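Local coordinates for protein transcription factor tau subunit sfc1 (Schizosaccharomyces pombe, PDB 4BJI) that serves as the DNA-binding domain of a TFIIIC subunit in tauA, the part of the complex that binds boxA promoter sites of tRNA genes for RNA polymerase III transcription, at residues T36-E39 against V40-L44; E49-P52 against V53-R56; V127-G130 against K131-F134. One frame throughout, in Å; residues are numbered along the deposited sequence. Where two conformers were deposited one is given.

Contact 1 (T36-E39 against V40-L44); sequences TIQE and VIEAL
Q38 and E42 stand one turn apart on helix 35-50, the first long helix of what the order of helices and strands suggests is a winged-helix form of the helix-turn-helix fold. The backbone follows the i to i+4 pattern of an alpha helix. I41 N donates to I37 O at 2.9 Å, E42 N makes an equally straight bond to Q38 O, and A43 N reaches E39 O at 3.2 Å, tilted out of its carbonyl plane.

On the outer side a side-chain bond runs roughly along the helix axis. Q38 carries CG anti to its N (chi1 -167°) and then bends about CB-CG, which turns the amide toward the next turn. NE2 donates a hydrogen bond to E42 OE2 at 2.8 Å, with a bent N-H...O angle of 137°. The oxygen lies almost in the amide plane and accepts through its anti lone pair, while the two flat groups are nearly coplanar. E42 sets CG beside its own N (chi1 -65°), 3.3 Å from Q38 O, and the bend beyond it brings OE2 to the amide. Its OE2 holds a salt bridge to K45 as well, which would probably stabilise its ionised form. Glutamine and glutamate suit this side: flexible, polar and of a length to meet across a turn.

The inner side takes branched apolar residues. V40 and I41 lie on A74 of helix 71-74. Along the helix, I37 CG2 meets I41 CD1 at 4.1 Å.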
loop_
_atom_site.group_PDB
_atom_site.type_symbol
_atom_site.label_atom_id
_atom_site.label_comp_id
_atom_site.label_asym_id
_atom_site.label_seq_id
_atom_site.Cartn_x
_atom_site.Cartn_y
_atom_site.Cartn_z
ATOM N N THR A 36 -13.756 23.641 -2.190
ATOM C CA THR A 36 -14.017 22.351 -2.840
ATOM C C THR A 36 -12.953 21.339 -2.373
ATOM O O THR A 36 -13.252 20.178 -2.066
ATOM C CB THR A 36 -14.003 22.448 -4.396
ATOM O OG1 THR A 36 -15.078 23.302 -4.813
ATOM C CG2 THR A 36 -14.200 21.085 -5.042
ATOM N N ILE A 37 -11.692 21.770 -2.309
ATOM C CA ILE A 37 -10.618 20.875 -1.871
ATOM C C ILE A 37 -10.626 20.706 -0.351
ATOM O O ILE A 37 -10.327 19.622 0.156
ATOM C CB ILE A 37 -9.260 21.395 -2.384
ATOM C CG1 ILE A 37 -9.259 21.365 -3.907
ATOM C CG2 ILE A 37 -8.068 20.569 -1.870
ATOM C CD1 ILE A 37 -9.606 19.992 -4.538
ATOM N N GLN A 38 -10.978 21.746 0.394
ATOM C CA GLN A 38 -11.104 21.648 1.852
ATOM C C GLN A 38 -12.064 20.519 2.238
ATOM O O GLN A 38 -11.812 19.791 3.195
ATOM C CB GLN A 38 -11.564 22.973 2.468
ATOM C CG GLN A 38 -11.393 22.979 3.966
ATOM C CD GLN A 38 -9.921 22.883 4.383
ATOM O OE1 GLN A 38 -9.053 23.554 3.808
ATOM N NE2 GLN A 38 -9.639 22.054 5.387
ATOM N N GLU A 39 -13.164 20.348 1.512
ATOM C CA GLU A 39 -14.096 19.257 1.797
ATOM C C GLU A 39 -13.374 17.911 1.726
ATOM O O GLU A 39 -13.606 17.045 2.546
ATOM C CB GLU A 39 -15.287 19.273 0.818
ATOM C CG GLU A 39 -16.391 18.272 1.160
ATOM C CD GLU A 39 -17.481 18.206 0.090
ATOM O OE1 GLU A 39 -17.523 19.097 -0.784
ATOM O OE2 GLU A 39 -18.293 17.258 0.121
ATOM N N VAL A 40 -12.494 17.752 0.744
ATOM C CA VAL A 40 -11.758 16.492 0.606
ATOM C C VAL A 40 -10.754 16.331 1.723
ATOM O O VAL A 40 -10.635 15.230 2.295
ATOM C CB VAL A 40 -11.056 16.407 -0.771
ATOM C CG1 VAL A 40 -10.402 15.053 -0.958
ATOM C CG2 VAL A 40 -12.069 16.693 -1.898
ATOM N N ILE A 41 -10.073 17.418 2.089
ATOM C CA ILE A 41 -9.139 17.406 3.209
ATOM C C ILE A 41 -9.851 16.993 4.492
ATOM O O ILE A 41 -9.344 16.136 5.243
ATOM C CB ILE A 41 -8.476 18.783 3.364
ATOM C CG1 ILE A 41 -7.573 19.089 2.167
ATOM C CG2 ILE A 41 -7.725 18.861 4.706
ATOM C CD1 ILE A 41 -7.078 20.536 2.143
ATOM N N GLU A 42 -11.043 17.517 4.753
ATOM C CA GLU A 42 -11.783 17.138 5.939
ATOM C C GLU A 42 -12.192 15.668 5.960
ATOM O O GLU A 42 -12.181 15.048 7.039
ATOM C CB GLU A 42 -12.993 18.049 6.125
ATOM C CG GLU A 42 -12.598 19.505 6.406
ATOM C CD GLU A 42 -11.635 19.630 7.555
ATOM O OE1 GLU A 42 -11.924 19.085 8.632
ATOM O OE2 GLU A 42 -10.569 20.235 7.370
ATOM N N ALA A 43 -12.499 15.095 4.803
ATOM C CA ALA A 43 -12.811 13.679 4.709
ATOM C C ALA A 43 -11.570 12.810 4.921
ATOM O O ALA A 43 -11.663 11.688 5.444
ATOM C CB ALA A 43 -13.430 13.385 3.369
ATOM N N LEU A 44 -10.410 13.293 4.487
ATOM C CA LEU A 44 -9.160 12.547 4.639
ATOM C C LEU A 44 -8.649 12.506 6.065
ATOM O O LEU A 44 -8.017 11.526 6.482
ATOM C CB LEU A 44 -8.064 13.152 3.774
ATOM C CG LEU A 44 -8.191 12.894 2.283
ATOM C CD1 LEU A 44 -7.196 13.749 1.524
ATOM C CD2 LEU A 44 -7.977 11.417 1.989
#

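Contact 2 (E49-P52 against V53-R56); sequences EKRP and VWTR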
loop_
_atom_site.group_PDB
_atom_site.type_symbol
_atom_site.label_atom_id
_atom_site.label_comp_id
_atom_site.label_asym_id
_atom_site.label_seq_id
_atom_site.Cartn_x
_atom_site.Cartn_y
_atom_site.Cartn_z
ATOM N N GLU A 49 -6.160 9.344 10.619
ATOM C CA GLU A 49 -6.138 8.937 12.033
ATOM C C GLU A 49 -6.310 7.436 12.138
ATOM O O GLU A 49 -5.645 6.795 12.971
ATOM C CB GLU A 49 -7.235 9.636 12.847
ATOM C CG GLU A 49 -7.082 11.123 12.924
ATOM C CD GLU A 49 -5.851 11.589 13.728
ATOM O OE1 GLU A 49 -5.181 10.775 14.384
ATOM O OE2 GLU A 49 -5.581 12.805 13.700
ATOM N N LYS A 50 -7.189 6.858 11.341
ATOM C CA LYS A 50 -7.445 5.405 11.392
ATOM C C LYS A 50 -6.227 4.592 10.907
ATOM O O LYS A 50 -5.897 3.514 11.439
ATOM C CB LYS A 50 -8.647 5.039 10.507
ATOM C CG LYS A 50 -9.997 5.602 10.971
ATOM C CD LYS A 50 -11.126 5.413 9.933
ATOM C CE LYS A 50 -12.494 5.668 10.567
ATOM N NZ LYS A 50 -13.612 5.639 9.584
ATOM N N ARG A 51 -5.566 5.097 9.885
ATOM C CA ARG A 51 -4.528 4.363 9.176
ATOM C C ARG A 51 -3.549 5.410 8.649
ATOM O O ARG A 51 -3.932 6.248 7.850
ATOM C CB ARG A 51 -5.182 3.583 8.034
ATOM C CG ARG A 51 -4.291 2.884 7.111
ATOM C CD ARG A 51 -5.223 1.958 6.305
ATOM N NE ARG A 51 -4.690 1.616 5.027
ATOM C CZ ARG A 51 -5.284 0.701 4.241
ATOM N NH1 ARG A 51 -6.371 0.084 4.663
ATOM N NH2 ARG A 51 -4.787 0.428 3.088
ATOM N N PRO A 52 -2.297 5.403 9.123
ATOM C CA PRO A 52 -1.414 6.518 8.771
ATOM C C PRO A 52 -0.800 6.449 7.384
ATOM O O PRO A 52 -0.175 7.406 6.942
ATOM C CB PRO A 52 -0.289 6.432 9.793
ATOM C CG PRO A 52 -0.290 4.968 10.204
ATOM C CD PRO A 52 -1.731 4.545 10.184
ATOM N N VAL A 53 -0.946 5.316 6.709
ATOM C CA VAL A 53 -0.296 5.044 5.426
ATOM C C VAL A 53 -1.317 4.423 4.484
ATOM O O VAL A 53 -1.894 3.361 4.808
ATOM C CB VAL A 53 0.882 4.032 5.635
ATOM C CG1 VAL A 53 1.513 3.637 4.328
ATOM C CG2 VAL A 53 1.950 4.602 6.601
ATOM N N TRP A 54 -1.521 5.025 3.315
ATOM C CA TRP A 54 -2.557 4.605 2.377
ATOM C C TRP A 54 -2.099 4.681 0.928
ATOM O O TRP A 54 -1.504 5.695 0.514
ATOM C CB TRP A 54 -3.730 5.581 2.426
ATOM C CG TRP A 54 -4.635 5.571 3.621
ATOM C CD1 TRP A 54 -4.507 6.316 4.760
ATOM C CD2 TRP A 54 -5.869 4.862 3.740
ATOM N NE1 TRP A 54 -5.601 6.098 5.595
ATOM C CE2 TRP A 54 -6.442 5.208 4.978
ATOM C CE3 TRP A 54 -6.542 3.969 2.915
ATOM C CZ2 TRP A 54 -7.661 4.676 5.412
ATOM C CZ3 TRP A 54 -7.741 3.436 3.357
ATOM C CH2 TRP A 54 -8.283 3.796 4.590
ATOM N N THR A 55 -2.481 3.727 0.093
ATOM C CA THR A 55 -2.423 3.969 -1.345
ATOM C C THR A 55 -3.573 4.901 -1.773
ATOM O O THR A 55 -4.619 5.008 -1.092
ATOM C CB THR A 55 -2.557 2.711 -2.166
ATOM O OG1 THR A 55 -3.819 2.115 -1.840
ATOM C CG2 THR A 55 -1.395 1.752 -1.867
ATOM N N ARG A 56 -3.387 5.574 -2.916
ATOM C CA ARG A 56 -4.479 6.297 -3.561
ATOM C C ARG A 56 -5.714 5.420 -3.774
ATOM O O ARG A 56 -6.844 5.822 -3.450
ATOM C CB ARG A 56 -3.999 6.858 -4.910
ATOM C CG ARG A 56 -5.134 7.367 -5.796
ATOM C CD ARG A 56 -4.586 7.786 -7.177
ATOM N NE ARG A 56 -5.674 8.062 -8.112
ATOM C CZ ARG A 56 -6.332 9.200 -8.098
ATOM N NH1 ARG A 56 -5.975 10.131 -7.226
ATOM N NH2 ARG A 56 -7.334 9.407 -8.952
#
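R51 lays its extended side chain across the indole of W54, in the turn where helix 35-50 gives way to strand 53-55. CB begins beyond the rim, 3.5 Å from W54 NE1. CG, placed anti to the backbone N (chi1 174°), passes V53 O at 3.4 Å. CD sits above the middle of the six-membered ring, a CH-pi contact 3.7 Å from its centroid. NE then turns its proton to the carbonyl of V53, a weak bond of 3.3 Å with the oxygen at the edge of the guanidinium. CZ stands 4.0 Å from the six-membered centroid in cation-pi geometry, the two planes only 5° apart. At the tip NH1 faces W54 CZ3, while NH2 leaves the ring for the carboxylate of D144 and the amide oxygen of Q141.

The indole has further partners: W54 NE1 donates to L47 O, and F48 and H62 meet the ring edge-to-face. With an alanine here the flat support under the R51 guanidinium goes, and L47 O would probably lose its indole donor.

Arginine suits the place because its methylenes can lie on an aromatic face while its charged end still reaches an acid. Burying that charge is likely to be affordable here because the pi face and D144 both offset it.

Contact 3 (V127-G130 against K131-F134); sequences VFDG and KTLF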
loop_
_atom_site.group_PDB
_atom_site.type_symbol
_atom_site.label_atom_id
_atom_site.label_comp_id
_atom_site.label_asym_id
_atom_site.label_seq_id
_atom_site.Cartn_x
_atom_site.Cartn_y
_atom_site.Cartn_z
ATOM N N VAL A 127 -8.507 -4.569 -2.127
ATOM C CA VAL A 127 -8.405 -5.799 -1.332
ATOM C C VAL A 127 -7.847 -6.911 -2.189
ATOM O O VAL A 127 -8.224 -7.059 -3.357
ATOM C CB VAL A 127 -9.816 -6.179 -0.820
ATOM C CG1 VAL A 127 -9.822 -7.504 -0.106
ATOM C CG2 VAL A 127 -10.359 -5.107 0.088
ATOM N N PHE A 128 -6.968 -7.719 -1.595
ATOM C CA PHE A 128 -6.441 -8.912 -2.240
ATOM C C PHE A 128 -7.096 -10.121 -1.602
ATOM O O PHE A 128 -6.753 -10.473 -0.461
ATOM C CB PHE A 128 -4.913 -9.019 -2.095
ATOM C CG PHE A 128 -4.306 -10.072 -2.997
ATOM C CD1 PHE A 128 -4.359 -11.421 -2.680
ATOM C CD2 PHE A 128 -3.695 -9.690 -4.192
ATOM C CE1 PHE A 128 -3.847 -12.339 -3.536
ATOM C CE2 PHE A 128 -3.162 -10.620 -5.030
ATOM C CZ PHE A 128 -3.236 -11.943 -4.683
ATOM N N ASP A 129 -8.041 -10.730 -2.319
ATOM C CA ASP A 129 -8.773 -11.906 -1.780
ATOM C C ASP A 129 -8.373 -13.221 -2.440
ATOM O O ASP A 129 -8.788 -14.300 -1.995
ATOM C CB ASP A 129 -10.293 -11.707 -1.789
ATOM C CG ASP A 129 -10.874 -11.659 -3.178
ATOM O OD1 ASP A 129 -10.123 -11.794 -4.169
ATOM O OD2 ASP A 129 -12.125 -11.413 -3.247
ATOM N N GLY A 130 -7.569 -13.153 -3.489
ATOM C CA GLY A 130 -7.152 -14.361 -4.187
ATOM C C GLY A 130 -8.155 -14.954 -5.118
ATOM O O GLY A 130 -7.893 -16.030 -5.682
ATOM N N LYS A 131 -9.310 -14.319 -5.291
ATOM C CA LYS A 131 -10.358 -14.944 -6.079
ATOM C C LYS A 131 -11.177 -14.027 -6.935
ATOM O O LYS A 131 -11.835 -14.492 -7.894
ATOM C CB LYS A 131 -11.283 -15.786 -5.198
ATOM C CG LYS A 131 -11.920 -15.072 -4.057
ATOM C CD LYS A 131 -12.795 -16.064 -3.274
ATOM C CE LYS A 131 -13.516 -15.417 -2.117
ATOM N NZ LYS A 131 -14.397 -16.435 -1.451
ATOM N N THR A 132 -11.200 -12.744 -6.657
ATOM C CA THR A 132 -11.984 -11.850 -7.506
ATOM C C THR A 132 -11.261 -11.619 -8.862
ATOM O O THR A 132 -10.088 -11.268 -8.928
ATOM C CB THR A 132 -12.350 -10.555 -6.754
ATOM O OG1 THR A 132 -13.170 -10.882 -5.619
ATOM C CG2 THR A 132 -13.160 -9.665 -7.673
ATOM N N LEU A 133 -11.972 -11.891 -9.967
ATOM C CA LEU A 133 -11.356 -11.841 -11.297
ATOM C C LEU A 133 -11.111 -10.413 -11.805
ATOM O O LEU A 133 -11.776 -9.470 -11.398
ATOM C CB LEU A 133 -12.239 -12.576 -12.303
ATOM C CG LEU A 133 -12.550 -14.036 -11.972
ATOM C CD1 LEU A 133 -13.508 -14.597 -13.055
ATOM C CD2 LEU A 133 -11.292 -14.882 -11.840
ATOM N N PHE A 134 -10.147 -10.288 -12.712
ATOM C CA PHE A 134 -9.886 -9.039 -13.407
ATOM C C PHE A 134 -9.614 -7.852 -12.491
ATOM O O PHE A 134 -10.163 -6.761 -12.666
ATOM C CB PHE A 134 -11.077 -8.704 -14.338
ATOM C CG PHE A 134 -11.504 -9.855 -15.211
ATOM C CD1 PHE A 134 -10.614 -10.441 -16.090
ATOM C CD2 PHE A 134 -12.803 -10.345 -15.158
ATOM C CE1 PHE A 134 -10.990 -11.493 -16.896
ATOM C CE2 PHE A 134 -13.192 -11.408 -15.976
ATOM C CZ PHE A 134 -12.280 -11.979 -16.836
HETATM O O HOH W 1 -8.828 -9.890 -6.692
#
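D129 turns its CG between its own N and carbonyl carbon (chi1 68°), the crowded position, and T132 sets OG1 beside its own N (chi1 -62°); together these torsions bring the aspartate carboxylate back over the chain that follows it. The result is an Asx turn, in which the side-chain oxygen of D129 takes the backbone N-H two residues on. It sits in the loop joining strands 109-111 and 139-141.

D129 OD1 accepts two backbone donors. K131 N comes at 2.9 Å from above the carboxylate plane, 54° out of it, whereas T132 N, at the same distance, lies closer to the plane on the syn side. Both arrive from one face and both bonds are nearly straight. The second oxygen is engaged too: T132 OG1 donates at 2.6 Å to D129 OD2, which accepts through its syn lone pair. T132 thus presents N and OG1 side by side, one to each carboxylate oxygen, which hinders the group from turning about the CB-CG bond.

The residue types follow from this. Aspartate is short enough to reach back over a tight turn, and threonine supplies a hydroxyl next to its amide. G130 passes through the bend with positive phi, which a residue without a side chain adopts easily. K131 needs mainly its backbone N here; its CG brushes D129 CG at 3.7 Å, and its NZ ends 5.8 Å from D129 OD2, not in contact, where a weak attraction is possible. Just before the turn, F128 packs its ring edge-to-face with Y140 and against M182 and L186 of helix 172-189. A water closes the circle, donating to T132 O at 2.9 Å and weakly to D129 OD1 at 3.4 Å.

In the fold
From the N terminus, the three contacts follow in series; each is local, spans only a few residues, and none nests in or crosses another. Contact 1 lies near the start of helix 35-50, and contact 2 turns the end of that helix into strand 53-55, an outermost strand of the four-stranded sheet; their centres are 15 Å apart. Contact 3 comes much later, in the loop between strands 109-111 and 139-141, with nearest atoms about 8 Å from contact 2. D144 links these regions, since the acid beside contact 2 also bonds through its backbone to F128. Contacts 1 and 3 lie farthest apart, their centres 30 Å from each other.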